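Local coordinates for protein chitinase A (PDB 4MNK) that probably hydrolyses chitin as a family 18 glycosidase and binds chito-oligosaccharide in its cleft, at residues T71-G76 with H113-D118; L155-V160 with L184-V189; A191-G196 with P239-S244; E232-G237 with K320-Y325. All blocks are in the same frame, centred on the assembly; numbering follows the deposited sequence.

All four contacts belong to one TIM barrel and are mostly buried. Contacts 1, 2 and 4 each join two neighbouring parallel strands. Contact 2 touches contact 1 through adjacent strands 114-119 and 155-161, and contact 4 through 186-190 and 234-247. Contacts 3 and 4 share strand 234-247, at different levels. Contact 4 lies near its start and includes the exposed residues Glu-232 and Arg-321. Contact 3 lies further along and lines the sugar sites. Contact 1 puts carboxylates inside the barrel, contact 2 a tryptophan and an asparagine, and contact 4 uses glycines and aliphatic side chains. Contact 3 rests on a salt bridge and aromatic rings. Contacts 1 and 3 both bind the same N-acetylglucosamine.

Contact 1: residues T71-G76 with H113-D118; sequences TLISIG and HGLDLD. With NAG (2-acetamido-2-deoxy-beta-D-glucopyranose), chain B.
Ser-74 and Asp-116 meet inside the barrel, where strand 70-77 runs parallel to strand 114-119. Strand 114-119 carries Asp-116 and Asp-118 of the family 18 DxDxE signature; its Glu-120 follows directly after the strand. Ser-74 OG donates to Asp-116 OD2 at 2.7 Å, using the anti lone pair of that oxygen. Both side chains have their outer group anti to the backbone N (Ser-74 chi1 -177°, Asp-116 chi1 177°), which brings hydroxyl and carboxylate together above the same face. Asp-116 OD1 is hydrogen-bonded to Thr-157 OG1 on the next strand, so the carboxylate is gripped from two neighbouring strands. A leucine in place of Asp-116 would probably take from the Ser-74 and Thr-157 hydroxyls the carboxylate they share. Backbone bonds run alongside: Ile-75 N to Asp-116 O is 2.8 Å, and Asp-118 N to Ile-75 O is 2.9 Å. The face of Ile-73, Ile-75 and Leu-115 is apolar. Leu-115 CD2 lies 3.8 Å from Ile-73 CG2 and 3.9 Å from Ile-75 CD1, and helix 93-110 covers the leucine. At the far end Asp-118 OD1 accepts the N2-H of the acetamido group of the chain B N-acetylglucosamine at 3.2 Å, in a nearly straight bond (166°). Tyr-192 holds the same sugar. This row of inward carboxylates is characteristic of the family 18 active site, and the held acetamido group is consistent with that family's substrate-assisted hydrolysis.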
# COMPACT_ATOMS: atom_id res chain seq x y z
N THR A 71 4.98 -7.79 -12.45
CA THR A 71 3.92 -7.99 -11.47
C THR A 71 4.41 -8.72 -10.23
O THR A 71 5.39 -9.48 -10.28
CB THR A 71 2.74 -8.77 -12.07
OG1 THR A 71 3.19 -10.06 -12.48
CG2 THR A 71 2.12 -8.03 -13.24
N LEU A 72 3.73 -8.47 -9.12
CA LEU A 72 3.97 -9.18 -7.88
C LEU A 72 2.62 -9.59 -7.31
O LEU A 72 1.60 -8.95 -7.57
CB LEU A 72 4.73 -8.32 -6.87
CG LEU A 72 6.18 -7.93 -7.17
CD1 LEU A 72 6.29 -6.71 -8.08
CD2 LEU A 72 6.96 -7.70 -5.88
N ILE A 73 2.62 -10.67 -6.54
CA ILE A 73 1.41 -11.07 -5.83
C ILE A 73 1.62 -10.83 -4.33
O ILE A 73 2.62 -11.26 -3.75
CB ILE A 73 0.97 -12.52 -6.18
CG1 ILE A 73 -0.34 -12.88 -5.47
CG2 ILE A 73 2.09 -13.53 -5.91
CD1 ILE A 73 -1.09 -14.03 -6.10
N SER A 74 0.69 -10.08 -3.74
CA SER A 74 0.76 -9.73 -2.33
C SER A 74 -0.02 -10.73 -1.48
O SER A 74 -1.15 -11.09 -1.81
CB SER A 74 0.24 -8.31 -2.10
OG SER A 74 0.35 -7.93 -0.74
N ILE A 75 0.61 -11.18 -0.40
CA ILE A 75 0.05 -12.17 0.50
C ILE A 75 -0.36 -11.50 1.80
O ILE A 75 0.45 -10.83 2.45
CB ILE A 75 1.08 -13.29 0.80
CG1 ILE A 75 1.51 -13.98 -0.49
CG2 ILE A 75 0.52 -14.29 1.81
CD1 ILE A 75 2.83 -14.74 -0.38
N GLY A 76 -1.63 -11.69 2.17
CA GLY A 76 -2.14 -11.18 3.44
C GLY A 76 -3.14 -10.06 3.26
O GLY A 76 -4.22 -10.27 2.71
N HIS A 113 6.30 -11.97 -11.08
CA HIS A 113 7.75 -11.75 -10.99
C HIS A 113 8.23 -11.57 -9.56
O HIS A 113 9.43 -11.43 -9.32
CB HIS A 113 8.16 -10.53 -11.82
CG HIS A 113 7.67 -10.57 -13.23
ND1 HIS A 113 8.39 -11.13 -14.26
CD2 HIS A 113 6.53 -10.10 -13.79
CE1 HIS A 113 7.71 -11.02 -15.39
NE2 HIS A 113 6.58 -10.39 -15.13
N GLY A 114 7.31 -11.58 -8.61
CA GLY A 114 7.69 -11.38 -7.22
C GLY A 114 6.58 -11.62 -6.23
O GLY A 114 5.43 -11.86 -6.60
N LEU A 115 6.97 -11.55 -4.96
CA LEU A 115 6.10 -11.76 -3.82
C LEU A 115 6.14 -10.53 -2.93
O LEU A 115 7.18 -9.88 -2.79
CB LEU A 115 6.59 -12.95 -2.99
CG LEU A 115 6.43 -14.34 -3.61
CD1 LEU A 115 7.23 -15.37 -2.82
CD2 LEU A 115 4.96 -14.73 -3.68
N ASP A 116 5.00 -10.25 -2.31
CA ASP A 116 4.90 -9.18 -1.33
C ASP A 116 4.21 -9.73 -0.09
O ASP A 116 3.29 -10.55 -0.19
CB ASP A 116 4.11 -8.01 -1.91
CG ASP A 116 3.90 -6.89 -0.91
OD1 ASP A 116 4.86 -6.13 -0.64
OD2 ASP A 116 2.77 -6.75 -0.40
N LEU A 117 4.65 -9.27 1.08
CA LEU A 117 4.00 -9.61 2.34
C LEU A 117 3.31 -8.38 2.90
O LEU A 117 3.96 -7.34 3.09
CB LEU A 117 5.01 -10.15 3.34
CG LEU A 117 5.90 -11.31 2.88
CD1 LEU A 117 6.89 -11.68 3.96
CD2 LEU A 117 5.07 -12.52 2.48
N ASP A 118 2.01 -8.48 3.16
CA ASP A 118 1.27 -7.40 3.79
C ASP A 118 0.78 -7.87 5.16
O ASP A 118 -0.27 -8.51 5.29
CB ASP A 118 0.11 -6.94 2.91
CG ASP A 118 -0.58 -5.69 3.44
OD1 ASP A 118 -1.53 -5.21 2.79
OD2 ASP A 118 -0.19 -5.19 4.52
C1 NAG B . -3.84 -0.55 4.17
C2 NAG B . -3.92 -1.89 3.43
C3 NAG B . -5.11 -1.94 2.47
C4 NAG B . -6.39 -1.35 3.06
C5 NAG B . -6.10 -0.01 3.75
C6 NAG B . -7.33 0.62 4.40
C7 NAG B . -2.08 -1.42 1.80
C8 NAG B . -0.84 -1.97 1.17
N2 NAG B . -2.69 -2.21 2.70
O1 NAG B . -2.88 -0.63 5.20
O3 NAG B . -5.32 -3.26 2.04
O4 NAG B . -7.32 -1.17 2.02
O5 NAG B . -5.10 -0.20 4.73
O6 NAG B . -7.85 -0.22 5.41
O7 NAG B . -2.48 -0.30 1.49

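Contact 2: residues L155-V160 with L184-V189; sequences LLTEAV and LDWVNV
Thr-157 and Trp-186 carry a buried strand-to-strand contact, in which strands 155-161 and 186-190 run parallel as neighbouring staves of the barrel. Thr-157 CG2 stands beside its backbone N, anti to the carbonyl carbon, with OG1 between the two (chi1 66°); this lays the methyl over the face of the indole, 3.5 Å from the centroid of its five-membered ring, in a CH-pi contact. At the ring edge Trp-186 NE1 donates to Asn-188 OD1 at 3.0 Å, with the oxygen in the ring plane but the bond bent (130°). His-30 adds an edge-to-face ring contact. Tyr-32 hydrogen-bonds to both Thr-157 OG1 and Asn-188 ND2, and Thr-157 OG1 is also hydrogen-bonded to Asp-116 on strand 114-119. Beside the tryptophan the strand pairing is irregular, and Trp-186 N and O are buried without a polar partner. Earlier in the sequence, Asp-185 grips Leu-156 twice, OD2 to N and N to O, both at 2.8 Å. Further on, Asn-188 N hydrogen-bonds to Glu-158 O and Val-160 N to Asn-188 O, both at 2.9 Å. On the other face Leu-184 CD2 packs across Glu-158 CG at 3.6 Å, with helix 125-149 over both residues. Parallel neighbouring strands, with one face turned into the barrel and the other packed under helix 125-149, are characteristic of the TIM barrel.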
# COMPACT_ATOMS: atom_id res chain seq x y z
N LEU A 155 11.27 -11.13 -7.06
CA LEU A 155 11.33 -9.94 -6.23
C LEU A 155 10.64 -10.23 -4.90
O LEU A 155 9.75 -11.07 -4.83
CB LEU A 155 10.66 -8.75 -6.93
CG LEU A 155 11.22 -8.30 -8.28
CD1 LEU A 155 10.28 -7.30 -8.92
CD2 LEU A 155 12.62 -7.72 -8.15
N LEU A 156 11.08 -9.54 -3.85
CA LEU A 156 10.45 -9.66 -2.55
C LEU A 156 10.30 -8.28 -1.94
O LEU A 156 11.27 -7.55 -1.76
CB LEU A 156 11.27 -10.56 -1.62
CG LEU A 156 10.68 -10.77 -0.22
CD1 LEU A 156 9.33 -11.48 -0.28
CD2 LEU A 156 11.65 -11.52 0.68
N THR A 157 9.05 -7.93 -1.63
CA THR A 157 8.76 -6.66 -0.98
C THR A 157 7.84 -6.89 0.21
O THR A 157 7.33 -8.00 0.41
CB THR A 157 8.13 -5.63 -1.97
OG1 THR A 157 6.83 -6.08 -2.40
CG2 THR A 157 9.02 -5.44 -3.19
N GLU A 158 7.66 -5.86 1.03
CA GLU A 158 6.66 -5.92 2.09
C GLU A 158 6.07 -4.55 2.35
O GLU A 158 6.72 -3.52 2.10
CB GLU A 158 7.25 -6.50 3.38
CG GLU A 158 8.03 -5.49 4.21
CD GLU A 158 8.73 -6.10 5.41
OE1 GLU A 158 8.95 -5.36 6.39
OE2 GLU A 158 9.06 -7.31 5.38
N ALA A 159 4.84 -4.54 2.85
CA ALA A 159 4.20 -3.32 3.31
C ALA A 159 4.76 -2.98 4.69
O ALA A 159 4.95 -3.86 5.53
CB ALA A 159 2.70 -3.52 3.40
N VAL A 160 5.05 -1.69 4.90
CA VAL A 160 5.46 -1.22 6.21
C VAL A 160 4.59 -0.05 6.66
O VAL A 160 4.07 0.72 5.84
CB VAL A 160 6.98 -0.84 6.28
CG1 VAL A 160 7.85 -2.05 5.98
CG2 VAL A 160 7.32 0.31 5.36
N LEU A 184 15.21 -7.76 1.04
CA LEU A 184 14.10 -7.29 0.21
C LEU A 184 14.55 -6.31 -0.86
O LEU A 184 15.54 -5.60 -0.70
CB LEU A 184 13.03 -6.62 1.07
CG LEU A 184 11.99 -7.49 1.79
CD1 LEU A 184 12.59 -8.28 2.94
CD2 LEU A 184 10.86 -6.63 2.29
N ASP A 185 13.80 -6.27 -1.96
CA ASP A 185 14.08 -5.33 -3.03
C ASP A 185 13.64 -3.92 -2.70
O ASP A 185 14.32 -2.95 -3.05
CB ASP A 185 13.46 -5.83 -4.33
CG ASP A 185 14.08 -7.12 -4.79
OD1 ASP A 185 15.19 -7.07 -5.37
OD2 ASP A 185 13.49 -8.19 -4.54
N TRP A 186 12.51 -3.80 -2.01
CA TRP A 186 12.06 -2.53 -1.44
C TRP A 186 10.93 -2.76 -0.45
O TRP A 186 10.42 -3.88 -0.34
CB TRP A 186 11.65 -1.52 -2.52
CG TRP A 186 10.38 -1.83 -3.29
CD1 TRP A 186 9.10 -1.53 -2.93
CD2 TRP A 186 10.30 -2.46 -4.58
NE1 TRP A 186 8.22 -1.95 -3.90
CE2 TRP A 186 8.93 -2.52 -4.92
CE3 TRP A 186 11.25 -2.99 -5.46
CZ2 TRP A 186 8.49 -3.09 -6.12
CZ3 TRP A 186 10.80 -3.55 -6.65
CH2 TRP A 186 9.43 -3.60 -6.97
N VAL A 187 10.55 -1.71 0.26
CA VAL A 187 9.36 -1.73 1.10
C VAL A 187 8.38 -0.66 0.65
O VAL A 187 8.78 0.41 0.17
CB VAL A 187 9.67 -1.57 2.62
CG1 VAL A 187 10.51 -2.73 3.12
CG2 VAL A 187 10.35 -0.22 2.92
N ASN A 188 7.10 -0.97 0.80
CA ASN A 188 6.02 -0.07 0.43
C ASN A 188 5.53 0.64 1.68
O ASN A 188 4.87 0.04 2.54
CB ASN A 188 4.91 -0.86 -0.26
CG ASN A 188 5.36 -1.46 -1.58
OD1 ASN A 188 5.94 -0.78 -2.42
ND2 ASN A 188 5.09 -2.75 -1.76
N VAL A 189 5.90 1.91 1.80
CA VAL A 189 5.61 2.71 2.99
C VAL A 189 4.18 3.23 2.94
O VAL A 189 3.84 4.04 2.08
CB VAL A 189 6.61 3.88 3.15
CG1 VAL A 189 6.33 4.65 4.43
CG2 VAL A 189 8.05 3.38 3.13

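Contact 3: residues A191-G196 with P239-S244; sequences AYDFHG and PLFGRS. With NAG (2-acetamido-2-deoxy-beta-D-glucopyranose), chain C; NAG (2-acetamido-2-deoxy-beta-D-glucopyranose), chain B; NAG (2-acetamido-2-deoxy-beta-D-glucopyranose), chain D; NAG (2-acetamido-2-deoxy-beta-D-glucopyranose), chain E.
Asp-193 and Arg-243 form the salt bridge of this contact. Arg-243 NE donates to Asp-193 OD1 at 2.8 Å (158°). That oxygen lies in the guanidinium plane, yet the nitrogen comes from above the carboxylate plane, and the two planes are 56° apart. NH2 adds weak bonds to both carboxylate oxygens. Arg-243 CG, beside the backbone N (chi1 -70°), lies 3.5 Å from His-195 O, a buried oxygen with no polar partner; the bend at chi2 then turns the guanidinium to the aspartate. A methionine in place of Arg-243 would probably leave the Asp-193 carboxylate without its mate and freer to turn beside the sugar. The salt bridge sits in the substrate cleft at the mouth of the TIM barrel, between the loop after strand 186-190 and the strand 234-247. Hydrogen bonds to sugar come next. Tyr-192 OH donates to the acetamido O7 of the chain B N-acetylglucosamine in a short 2.5 Å bond. Asp-193 O accepts the N2-H of the chain C sugar at 2.9 Å, and Phe-194 O accepts O6-H of the chain E sugar at 2.7 Å. Apolar and ring contacts complete the site. Tyr-192 CB meets Pro-239 CG at 3.8 Å. The Tyr-192 and Phe-241 side chains cross at about a right angle, CD1 to CZ 4.1 Å. The Phe-241 ring takes Asp-193 OD1 at its edge, while the acetamido methyl C8 of the chain D sugar lies over one face, 3.7 Å from Phe-241 CD2.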
# COMPACT_ATOMS: atom_id res chain seq x y z
N ALA A 191 2.07 5.52 3.80
CA ALA A 191 2.04 6.90 4.29
C ALA A 191 0.65 7.52 4.15
O ALA A 191 0.47 8.53 3.45
CB ALA A 191 3.09 7.72 3.56
N TYR A 192 -0.32 6.92 4.82
CA TYR A 192 -1.70 7.39 4.81
C TYR A 192 -2.46 6.84 6.01
O TYR A 192 -1.88 6.13 6.84
CB TYR A 192 -2.40 7.05 3.48
CG TYR A 192 -2.10 5.68 2.92
CD1 TYR A 192 -2.82 4.55 3.33
CD2 TYR A 192 -1.10 5.50 1.96
CE1 TYR A 192 -2.54 3.29 2.81
CE2 TYR A 192 -0.82 4.24 1.43
CZ TYR A 192 -1.54 3.14 1.86
OH TYR A 192 -1.24 1.91 1.32
N ASP A 193 -3.74 7.17 6.09
CA ASP A 193 -4.60 6.83 7.23
C ASP A 193 -4.09 7.44 8.54
O ASP A 193 -4.20 6.83 9.61
CB ASP A 193 -4.83 5.32 7.33
CG ASP A 193 -5.76 4.79 6.25
OD1 ASP A 193 -6.54 5.58 5.68
OD2 ASP A 193 -5.71 3.57 5.98
N PHE A 194 -3.55 8.65 8.44
CA PHE A 194 -3.10 9.40 9.62
C PHE A 194 -4.28 9.98 10.40
O PHE A 194 -4.18 10.19 11.60
CB PHE A 194 -2.17 10.56 9.23
CG PHE A 194 -0.98 10.15 8.42
CD1 PHE A 194 -0.29 8.97 8.69
CD2 PHE A 194 -0.52 10.96 7.39
CE1 PHE A 194 0.82 8.60 7.95
CE2 PHE A 194 0.60 10.59 6.64
CZ PHE A 194 1.26 9.41 6.92
N HIS A 195 -5.36 10.25 9.68
CA HIS A 195 -6.56 10.87 10.25
C HIS A 195 -7.79 10.30 9.57
O HIS A 195 -7.74 9.88 8.41
CB HIS A 195 -6.51 12.39 10.10
CG HIS A 195 -5.32 13.01 10.76
ND1 HIS A 195 -5.15 13.01 12.13
CD2 HIS A 195 -4.23 13.62 10.25
CE1 HIS A 195 -4.01 13.61 12.43
NE2 HIS A 195 -3.43 13.99 11.30
N GLY A 196 -8.90 10.27 10.30
CA GLY A 196 -10.13 9.67 9.81
C GLY A 196 -11.25 9.77 10.81
O GLY A 196 -11.12 10.44 11.84
N PRO A 239 -2.48 7.35 -1.29
CA PRO A 239 -3.80 6.75 -1.39
C PRO A 239 -4.61 7.27 -2.58
O PRO A 239 -4.52 8.46 -2.92
CB PRO A 239 -4.46 7.18 -0.08
CG PRO A 239 -3.85 8.49 0.23
CD PRO A 239 -2.42 8.41 -0.27
N LEU A 240 -5.38 6.38 -3.19
CA LEU A 240 -6.33 6.77 -4.24
C LEU A 240 -7.75 6.83 -3.68
O LEU A 240 -8.74 6.77 -4.42
CB LEU A 240 -6.23 5.83 -5.44
CG LEU A 240 -4.94 5.98 -6.25
CD1 LEU A 240 -4.89 4.94 -7.36
CD2 LEU A 240 -4.79 7.39 -6.82
N PHE A 241 -7.84 6.95 -2.36
CA PHE A 241 -9.09 7.13 -1.65
C PHE A 241 -8.89 8.25 -0.63
O PHE A 241 -7.76 8.58 -0.27
CB PHE A 241 -9.49 5.83 -0.93
CG PHE A 241 -8.56 5.45 0.20
CD1 PHE A 241 -7.41 4.72 -0.05
CD2 PHE A 241 -8.84 5.84 1.51
CE1 PHE A 241 -6.55 4.37 0.99
CE2 PHE A 241 -7.98 5.50 2.55
CZ PHE A 241 -6.83 4.77 2.29
N GLY A 242 -10.01 8.81 -0.19
CA GLY A 242 -10.00 9.81 0.87
C GLY A 242 -10.73 9.29 2.10
O GLY A 242 -11.47 8.31 2.02
N ARG A 243 -10.50 9.95 3.23
CA ARG A 243 -11.23 9.67 4.46
C ARG A 243 -12.30 10.74 4.65
O ARG A 243 -12.04 11.93 4.49
CB ARG A 243 -10.28 9.63 5.66
CG ARG A 243 -9.36 8.42 5.68
CD ARG A 243 -10.08 7.19 6.19
NE ARG A 243 -9.29 5.98 6.01
CZ ARG A 243 -9.79 4.75 6.05
NH1 ARG A 243 -11.08 4.56 6.28
NH2 ARG A 243 -8.99 3.70 5.87
N SER A 244 -13.50 10.29 5.00
CA SER A 244 -14.65 11.19 5.08
C SER A 244 -15.25 11.25 6.47
O SER A 244 -15.20 10.29 7.24
CB SER A 244 -15.72 10.75 4.07
OG SER A 244 -16.23 9.48 4.43
C1 NAG C . -4.77 5.31 13.68
C2 NAG C . -4.12 4.62 12.48
C3 NAG C . -5.15 4.20 11.42
C4 NAG C . -6.35 3.50 12.04
C5 NAG C . -6.86 4.25 13.27
C6 NAG C . -8.00 3.51 13.97
C7 NAG C . -1.82 5.43 12.22
C8 NAG C . -0.90 6.38 11.51
N2 NAG C . -3.11 5.47 11.88
O3 NAG C . -4.52 3.36 10.48
O4 NAG C . -7.38 3.41 11.07
O5 NAG C . -5.81 4.51 14.20
O6 NAG C . -7.54 2.28 14.49
O7 NAG C . -1.38 4.67 13.09
C1 NAG B . -3.84 -0.55 4.17
C2 NAG B . -3.92 -1.89 3.43
C3 NAG B . -5.11 -1.94 2.47
C4 NAG B . -6.39 -1.35 3.06
C5 NAG B . -6.10 -0.01 3.75
C6 NAG B . -7.33 0.62 4.40
C7 NAG B . -2.08 -1.42 1.80
C8 NAG B . -0.84 -1.97 1.17
N2 NAG B . -2.69 -2.21 2.70
O1 NAG B . -2.88 -0.63 5.20
O3 NAG B . -5.32 -3.26 2.04
O4 NAG B . -7.32 -1.17 2.02
O5 NAG B . -5.10 -0.20 4.73
O6 NAG B . -7.85 -0.22 5.41
O7 NAG B . -2.48 -0.30 1.49
C1 NAG D . -8.47 -2.02 2.18
C2 NAG D . -9.65 -1.39 1.45
C3 NAG D . -10.90 -2.25 1.62
C4 NAG D . -10.65 -3.73 1.31
C5 NAG D . -9.32 -4.23 1.90
C6 NAG D . -8.92 -5.59 1.31
C7 NAG D . -9.62 1.04 1.20
C8 NAG D . -9.93 2.36 1.84
N2 NAG D . -9.90 -0.04 1.93
O3 NAG D . -11.92 -1.75 0.78
O4 NAG D . -11.70 -4.50 1.84
O5 NAG D . -8.25 -3.32 1.67
O6 NAG D . -8.60 -5.45 -0.06
O7 NAG D . -9.12 1.00 0.08
C1 NAG E . -2.87 8.26 17.68
C2 NAG E . -3.70 7.03 18.09
C3 NAG E . -3.77 5.99 16.97
C4 NAG E . -4.02 6.59 15.58
C5 NAG E . -3.12 7.81 15.38
C6 NAG E . -3.33 8.52 14.04
C7 NAG E . -3.59 6.62 20.50
C8 NAG E . -2.86 5.92 21.61
N2 NAG E . -3.11 6.43 19.27
O1 NAG E . -3.03 9.27 18.64
O3 NAG E . -4.76 5.03 17.27
O4 NAG E . -3.72 5.59 14.63
O5 NAG E . -3.31 8.74 16.42
O6 NAG E . -4.63 9.06 13.97
O7 NAG E . -4.57 7.32 20.75

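Contact 4: residues E232-G237 with K320-Y325; sequences EKLVLG and KRLGGY
Leu-322 meets Leu-234 and Leu-236 because its CG stands beside its own backbone N (chi1 -53°), with the chain extended beyond. The two methyls then part. Leu-322 CD2 lies 4.1 Å from Leu-234 CD1, and Leu-322 CD1 lies 4.0 Å from Leu-236 CB. Val-235 turns CG1 to the carbonyl side of its backbone (chi1 171°), which sets that methyl against the peptide of the other segment, 3.3 Å from Tyr-325 C. Backbone bonds hold the two segments together. Gly-323 N donates to Leu-234 O at 2.8 Å, and Leu-236 N donates to Gly-324 O at 2.9 Å in a straighter bond (165°). Before them, at the start of the contact, Gly-323 CA is 3.3 Å from Glu-232 O, and a side chain on this glycine would run into that carbonyl. Gly-324 has backbone angles that a side chain would not tolerate, because it would press on the carbonyl before it. Further along, Tyr-325 CB rests 3.4 Å from Leu-236 O. Arg-321 leads into the turn with a Schellman motif that ends helix 307-319. These are the last two staves of the TIM barrel, strands 234-247 and 324-328, paired in parallel. Strand 186-190 lies along the other edge of segment 232-237, where Trp-186 and Asn-188 touch Val-235. Helix 217-227 covers Leu-234 and Leu-322, and Lys-320 makes a salt bridge to its Glu-222. Helix 337-346 packs on Tyr-325.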
# COMPACT_ATOMS: atom_id res chain seq x y z
N GLU A 232 16.79 4.31 -1.74
CA GLU A 232 16.23 3.60 -2.89
C GLU A 232 15.36 2.38 -2.52
O GLU A 232 14.62 1.87 -3.36
CB GLU A 232 17.34 3.20 -3.88
CG GLU A 232 18.22 2.02 -3.45
CD GLU A 232 19.41 2.41 -2.58
OE1 GLU A 232 20.26 1.53 -2.33
OE2 GLU A 232 19.51 3.58 -2.14
N LYS A 233 15.44 1.94 -1.26
CA LYS A 233 14.64 0.83 -0.74
C LYS A 233 13.25 1.28 -0.26
O LYS A 233 12.43 0.44 0.11
CB LYS A 233 15.37 0.12 0.40
CG LYS A 233 16.69 -0.55 0.02
CD LYS A 233 16.45 -1.89 -0.67
CE LYS A 233 17.76 -2.58 -1.00
NZ LYS A 233 17.53 -3.90 -1.63
N LEU A 234 13.00 2.58 -0.25
CA LEU A 234 11.71 3.11 0.20
C LEU A 234 10.85 3.53 -0.98
O LEU A 234 11.30 4.28 -1.86
CB LEU A 234 11.90 4.30 1.14
CG LEU A 234 12.65 4.09 2.46
CD1 LEU A 234 12.90 5.42 3.13
CD2 LEU A 234 11.89 3.15 3.40
N VAL A 235 9.62 3.04 -0.99
CA VAL A 235 8.64 3.42 -2.00
C VAL A 235 7.47 4.10 -1.28
O VAL A 235 6.83 3.50 -0.41
CB VAL A 235 8.19 2.20 -2.83
CG1 VAL A 235 7.02 2.53 -3.74
CG2 VAL A 235 9.36 1.70 -3.67
N LEU A 236 7.23 5.37 -1.61
CA LEU A 236 6.25 6.18 -0.90
C LEU A 236 4.81 5.89 -1.33
O LEU A 236 4.45 6.08 -2.49
CB LEU A 236 6.55 7.67 -1.11
CG LEU A 236 5.57 8.66 -0.48
CD1 LEU A 236 5.61 8.63 1.04
CD2 LEU A 236 5.83 10.07 -1.00
N GLY A 237 3.99 5.46 -0.37
CA GLY A 237 2.58 5.20 -0.64
C GLY A 237 1.75 6.46 -0.75
O GLY A 237 1.94 7.40 0.03
N LYS A 320 13.90 13.32 -1.98
CA LYS A 320 14.39 12.48 -0.88
C LYS A 320 15.14 11.24 -1.37
O LYS A 320 15.58 10.42 -0.56
CB LYS A 320 13.24 12.09 0.06
CG LYS A 320 12.69 13.23 0.89
CD LYS A 320 13.74 13.90 1.79
CE LYS A 320 14.23 12.97 2.89
NZ LYS A 320 15.29 13.60 3.72
N ARG A 321 15.28 11.12 -2.69
CA ARG A 321 16.05 10.04 -3.33
C ARG A 321 15.44 8.65 -3.14
O ARG A 321 16.14 7.63 -3.14
CB ARG A 321 17.51 10.07 -2.87
CG ARG A 321 18.10 11.48 -2.85
CD ARG A 321 19.48 11.52 -2.25
NE ARG A 321 19.50 11.02 -0.88
CZ ARG A 321 20.62 10.79 -0.19
NH1 ARG A 321 20.55 10.32 1.05
NH2 ARG A 321 21.80 11.01 -0.75
N LEU A 322 14.12 8.62 -3.00
CA LEU A 322 13.40 7.37 -2.76
C LEU A 322 13.37 6.51 -4.02
O LEU A 322 13.61 7.00 -5.12
CB LEU A 322 11.99 7.65 -2.23
CG LEU A 322 11.85 8.56 -1.01
CD1 LEU A 322 10.41 8.57 -0.53
CD2 LEU A 322 12.79 8.16 0.14
N GLY A 323 13.08 5.22 -3.84
CA GLY A 323 13.00 4.28 -4.95
C GLY A 323 11.86 4.59 -5.90
O GLY A 323 11.93 4.27 -7.09
N GLY A 324 10.81 5.22 -5.37
CA GLY A 324 9.64 5.59 -6.16
C GLY A 324 8.42 5.78 -5.29
O GLY A 324 8.53 6.18 -4.13
N TYR A 325 7.26 5.50 -5.87
CA TYR A 325 5.97 5.68 -5.19
C TYR A 325 5.05 4.51 -5.53
O TYR A 325 5.25 3.82 -6.53
CB TYR A 325 5.31 6.99 -5.62
CG TYR A 325 5.09 7.10 -7.11
CD1 TYR A 325 3.96 6.54 -7.72
CD2 TYR A 325 6.02 7.73 -7.93
CE1 TYR A 325 3.77 6.61 -9.09
CE2 TYR A 325 5.83 7.82 -9.31
CZ TYR A 325 4.70 7.25 -9.88
OH TYR A 325 4.51 7.34 -11.23